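Local structure of putative alcohol dehydrogenase (Sinorhizobium meliloti, 4J6F) at residues S95-H100 with I151-H156. The protein probably acts as a zinc-dependent alcohol dehydrogenase that oxidises alcohols with a nicotinamide adenine dinucleotide cofactor. Sequence-based numbering, arbitrary orientation.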
ATOM      1  N   SER A  95     -15.797 -15.860 -10.670  1.00 38.23           N
ATOM      2  CA  SER A  95     -15.126 -15.022 -11.670  1.00 40.80           C
ATOM      3  C   SER A  95     -13.700 -15.530 -11.868  1.00 37.33           C
ATOM      4  O   SER A  95     -13.087 -15.963 -10.897  1.00 38.83           O
ATOM      5  CB  SER A  95     -15.081 -13.572 -11.151  1.00 42.19           C
ATOM      6  OG  SER A  95     -14.866 -12.624 -12.181  1.00 41.32           O
ATOM      7  N   THR A  96     -13.147 -15.410 -13.066  1.00 34.96           N
ATOM      8  CA  THR A  96     -11.714 -15.576 -13.273  1.00 35.96           C
ATOM      9  C   THR A  96     -11.014 -14.335 -12.769  1.00 38.43           C
ATOM     10  O   THR A  96     -11.654 -13.352 -12.445  1.00 39.03           O
ATOM     11  CB  THR A  96     -11.315 -15.769 -14.741  1.00 36.04           C
ATOM     12  OG1 THR A  96     -12.123 -14.940 -15.575  1.00 35.52           O
ATOM     13  CG2 THR A  96     -11.474 -17.202 -15.144  1.00 39.08           C
ATOM     14  N   TRP A  97      -9.699 -14.399 -12.657  1.00 40.45           N
ATOM     15  CA  TRP A  97      -8.947 -13.287 -12.125  1.00 43.23           C
ATOM     16  C   TRP A  97      -9.034 -12.107 -13.072  1.00 42.10           C
ATOM     17  O   TRP A  97      -8.943 -10.943 -12.645  1.00 42.42           O
ATOM     18  CB  TRP A  97      -7.499 -13.693 -11.884  1.00 46.19           C
ATOM     19  CG  TRP A  97      -6.767 -13.979 -13.125  1.00 45.80           C
ATOM     20  CD1 TRP A  97      -6.692 -15.167 -13.758  1.00 45.34           C
ATOM     21  CD2 TRP A  97      -6.002 -13.049 -13.902  1.00 47.70           C
ATOM     22  NE1 TRP A  97      -5.921 -15.045 -14.889  1.00 48.38           N
ATOM     23  CE2 TRP A  97      -5.487 -13.751 -14.999  1.00 46.60           C
ATOM     24  CE3 TRP A  97      -5.706 -11.686 -13.773  1.00 51.77           C
ATOM     25  CZ2 TRP A  97      -4.684 -13.148 -15.964  1.00 46.45           C
ATOM     26  CZ3 TRP A  97      -4.912 -11.086 -14.735  1.00 52.96           C
ATOM     27  CH2 TRP A  97      -4.405 -11.821 -15.814  1.00 48.99           C
ATOM     28  N   ARG A  98      -9.220 -12.398 -14.358  1.00 38.63           N
ATOM     29  CA  ARG A  98      -9.268 -11.325 -15.325  1.00 37.90           C
ATOM     30  C   ARG A  98     -10.650 -10.708 -15.326  1.00 40.50           C
ATOM     31  O   ARG A  98     -11.412 -10.877 -16.277  1.00 46.25           O
ATOM     32  CB  ARG A  98      -8.838 -11.789 -16.708  1.00 35.22           C
ATOM     33  CG  ARG A  98      -8.059 -10.715 -17.433  1.00 33.84           C
ATOM     34  CD  ARG A  98      -7.218 -11.314 -18.536  1.00 36.55           C
ATOM     35  NE  ARG A  98      -6.282 -10.340 -19.087  1.00 37.55           N
ATOM     36  CZ  ARG A  98      -6.563  -9.481 -20.066  1.00 37.00           C
ATOM     37  NH1 ARG A  98      -5.626  -8.635 -20.483  1.00 36.54           N
ATOM     38  NH2 ARG A  98      -7.770  -9.462 -20.625  1.00 35.66           N
ATOM     39  N   ARG A  99     -10.956  -9.982 -14.251  1.00 37.40           N
ATOM     40  CA  ARG A  99     -12.300  -9.448 -14.019  1.00 36.28           C
ATOM     41  C   ARG A  99     -12.826  -8.551 -15.146  1.00 41.91           C
ATOM     42  O   ARG A  99     -14.025  -8.509 -15.374  1.00 42.92           O
ATOM     43  CB  ARG A  99     -12.370  -8.696 -12.692  1.00 31.93           C
ATOM     44  CG  ARG A  99     -12.189  -9.554 -11.448  1.00 30.52           C
ATOM     45  CD  ARG A  99     -11.849  -8.685 -10.239  1.00 29.14           C
ATOM     46  NE  ARG A  99     -12.044  -9.338  -8.940  1.00 28.78           N
ATOM     47  CZ  ARG A  99     -11.898  -8.721  -7.761  1.00 28.96           C
ATOM     48  NH1 ARG A  99     -11.534  -7.430  -7.702  1.00 26.68           N
ATOM     49  NH2 ARG A  99     -12.098  -9.396  -6.632  1.00 28.74           N
ATOM     50  N   HIS A 100     -11.944  -7.846 -15.855  1.00 46.88           N
ATOM     51  CA  HIS A 100     -12.416  -6.832 -16.802  1.00 51.24           C
ATOM     52  C   HIS A 100     -12.102  -7.094 -18.275  1.00 58.96           C
ATOM     53  O   HIS A 100     -12.362  -6.251 -19.131  1.00 69.29           O
ATOM     54  CB  HIS A 100     -11.959  -5.437 -16.357  1.00 50.57           C
ATOM     55  CG  HIS A 100     -12.506  -5.039 -15.022  1.00 51.96           C
ATOM     56  ND1 HIS A 100     -13.794  -4.574 -14.855  1.00 53.53           N
ATOM     57  CD2 HIS A 100     -11.956  -5.080 -13.786  1.00 50.05           C
ATOM     58  CE1 HIS A 100     -14.009  -4.334 -13.574  1.00 55.17           C
ATOM     59  NE2 HIS A 100     -12.908  -4.634 -12.904  1.00 53.74           N
ATOM     60  N   ILE A 151      -1.923  -7.367 -18.494  1.00 28.53           N
ATOM     61  CA  ILE A 151      -1.369  -8.709 -18.565  1.00 28.73           C
ATOM     62  C   ILE A 151      -2.431  -9.802 -18.609  1.00 33.40           C
ATOM     63  O   ILE A 151      -3.554  -9.624 -18.124  1.00 36.32           O
ATOM     64  CB  ILE A 151      -0.440  -9.027 -17.386  1.00 28.17           C
ATOM     65  CG1 ILE A 151      -1.137  -8.709 -16.064  1.00 28.55           C
ATOM     66  CG2 ILE A 151       0.882  -8.291 -17.538  1.00 29.29           C
ATOM     67  CD1 ILE A 151      -0.410  -9.234 -14.849  1.00 30.32           C
ATOM     68  N   ASP A 152      -2.043 -10.926 -19.212  1.00 32.43           N
ATOM     69  CA  ASP A 152      -2.796 -12.163 -19.219  1.00 30.57           C
ATOM     70  C   ASP A 152      -1.742 -13.273 -19.108  1.00 29.88           C
ATOM     71  O   ASP A 152      -0.542 -12.974 -18.966  1.00 28.75           O
ATOM     72  CB  ASP A 152      -3.574 -12.258 -20.526  1.00 32.47           C
ATOM     73  CG  ASP A 152      -4.816 -13.137 -20.422  1.00 32.39           C
ATOM     74  OD1 ASP A 152      -4.901 -13.980 -19.491  1.00 31.02           O
ATOM     75  OD2 ASP A 152      -5.700 -12.981 -21.301  1.00 31.36           O
ATOM     76  N   TYR A 153      -2.157 -14.540 -19.153  1.00 29.71           N
ATOM     77  CA  TYR A 153      -1.172 -15.637 -19.192  1.00 29.46           C
ATOM     78  C   TYR A 153      -1.624 -16.882 -19.912  1.00 32.61           C
ATOM     79  O   TYR A 153      -2.817 -17.159 -20.022  1.00 36.08           O
ATOM     80  CB  TYR A 153      -0.675 -16.019 -17.793  1.00 27.66           C
ATOM     81  CG  TYR A 153      -1.666 -16.740 -16.913  1.00 27.63           C
ATOM     82  CD1 TYR A 153      -1.862 -18.113 -17.019  1.00 28.37           C
ATOM     83  CD2 TYR A 153      -2.399 -16.052 -15.944  1.00 28.01           C
ATOM     84  CE1 TYR A 153      -2.771 -18.781 -16.193  1.00 28.66           C
ATOM     85  CE2 TYR A 153      -3.311 -16.709 -15.118  1.00 27.50           C
ATOM     86  CZ  TYR A 153      -3.491 -18.071 -15.239  1.00 27.25           C
ATOM     87  OH  TYR A 153      -4.376 -18.723 -14.411  1.00 26.27           O
HETATM   88  N   MSE A 154      -0.642 -17.638 -20.381  1.00 34.07           N
HETATM   89  CA  MSE A 154      -0.871 -18.925 -21.032  1.00 34.59           C
HETATM   90  C   MSE A 154      -1.369 -19.910 -20.023  1.00 30.05           C
HETATM   91  O   MSE A 154      -0.759 -20.103 -18.977  1.00 28.39           O
HETATM   92  CB  MSE A 154       0.440 -19.375 -21.652  1.00 37.75           C
HETATM   93  CG  MSE A 154       1.043 -18.122 -22.249  1.00 45.64           C
HETATM   94 SE   MSE A 154       1.950 -18.499 -23.938  1.00 53.42          SE
HETATM   95  CE  MSE A 154       3.347 -17.127 -23.773  1.00 49.44           C
ATOM     96  N   GLY A 155      -2.481 -20.552 -20.352  1.00 29.51           N
ATOM     97  CA  GLY A 155      -3.209 -21.378 -19.415  1.00 31.63           C
ATOM     98  C   GLY A 155      -4.471 -20.653 -18.955  1.00 34.60           C
ATOM     99  O   GLY A 155      -5.357 -21.264 -18.345  1.00 36.22           O
ATOM    100  N   HIS A 156      -4.549 -19.353 -19.217  1.00 33.29           N
ATOM    101  CA  HIS A 156      -5.783 -18.609 -19.003  1.00 32.08           C
ATOM    102  C   HIS A 156      -6.351 -17.969 -20.270  1.00 31.18           C
ATOM    103  O   HIS A 156      -7.447 -18.289 -20.683  1.00 32.62           O
ATOM    104  CB  HIS A 156      -5.620 -17.553 -17.913  1.00 31.53           C
ATOM    105  CG  HIS A 156      -6.854 -16.743 -17.674  1.00 31.42           C
ATOM    106  ND1 HIS A 156      -7.095 -15.551 -18.316  1.00 32.58           N
ATOM    107  CD2 HIS A 156      -7.928 -16.967 -16.887  1.00 29.37           C
ATOM    108  CE1 HIS A 156      -8.257 -15.071 -17.928  1.00 31.64           C
ATOM    109  NE2 HIS A 156      -8.784 -15.912 -17.061  1.00 30.58           N
TER
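Trp97 sets NE1 over the centre of one face of the His156 ring, 3.4 Å from His156 CG, with the two planes oblique at 49°. Thr96 CB meets the edge of that imidazole at NE2. The Tyr153 ring runs nearly parallel to the indole but is slid aside, with little overlap, while Ile151 O lies at the rim of the indole's six-membered ring, 3.3 Å from Trp97 CH2. Arg98 CB sits over one face of the indole. Extended from CG to NE, the Arg98 chain brings its guanidinium side-on to Ile151 O, which takes NE at 3.0 Å and NH1 at 3.3 Å, with the carbonyl oxygen in the guanidinium plane. The Asp152 carboxylate stacks on one guanidinium face as a salt bridge of charges alone; its OD2 also bonds Thr103, and Arg98 NH1 also bonds Asp150 O. Asp152 OD1 accepts Tyr153 N on its anti side and His156 ND1 on its syn lone pair at 2.9 Å; the latter bond limits the imidazole's rotation. A leucine in place of Arg98 would probably leave Ile151 O without both donors and Asp152 without the guanidinium charge stacked on it. Helix 75-82 packs on this aromatic cluster through Val80, and a His-carboxylate pair ties it to short strand 152-153 of the GroES-like domain.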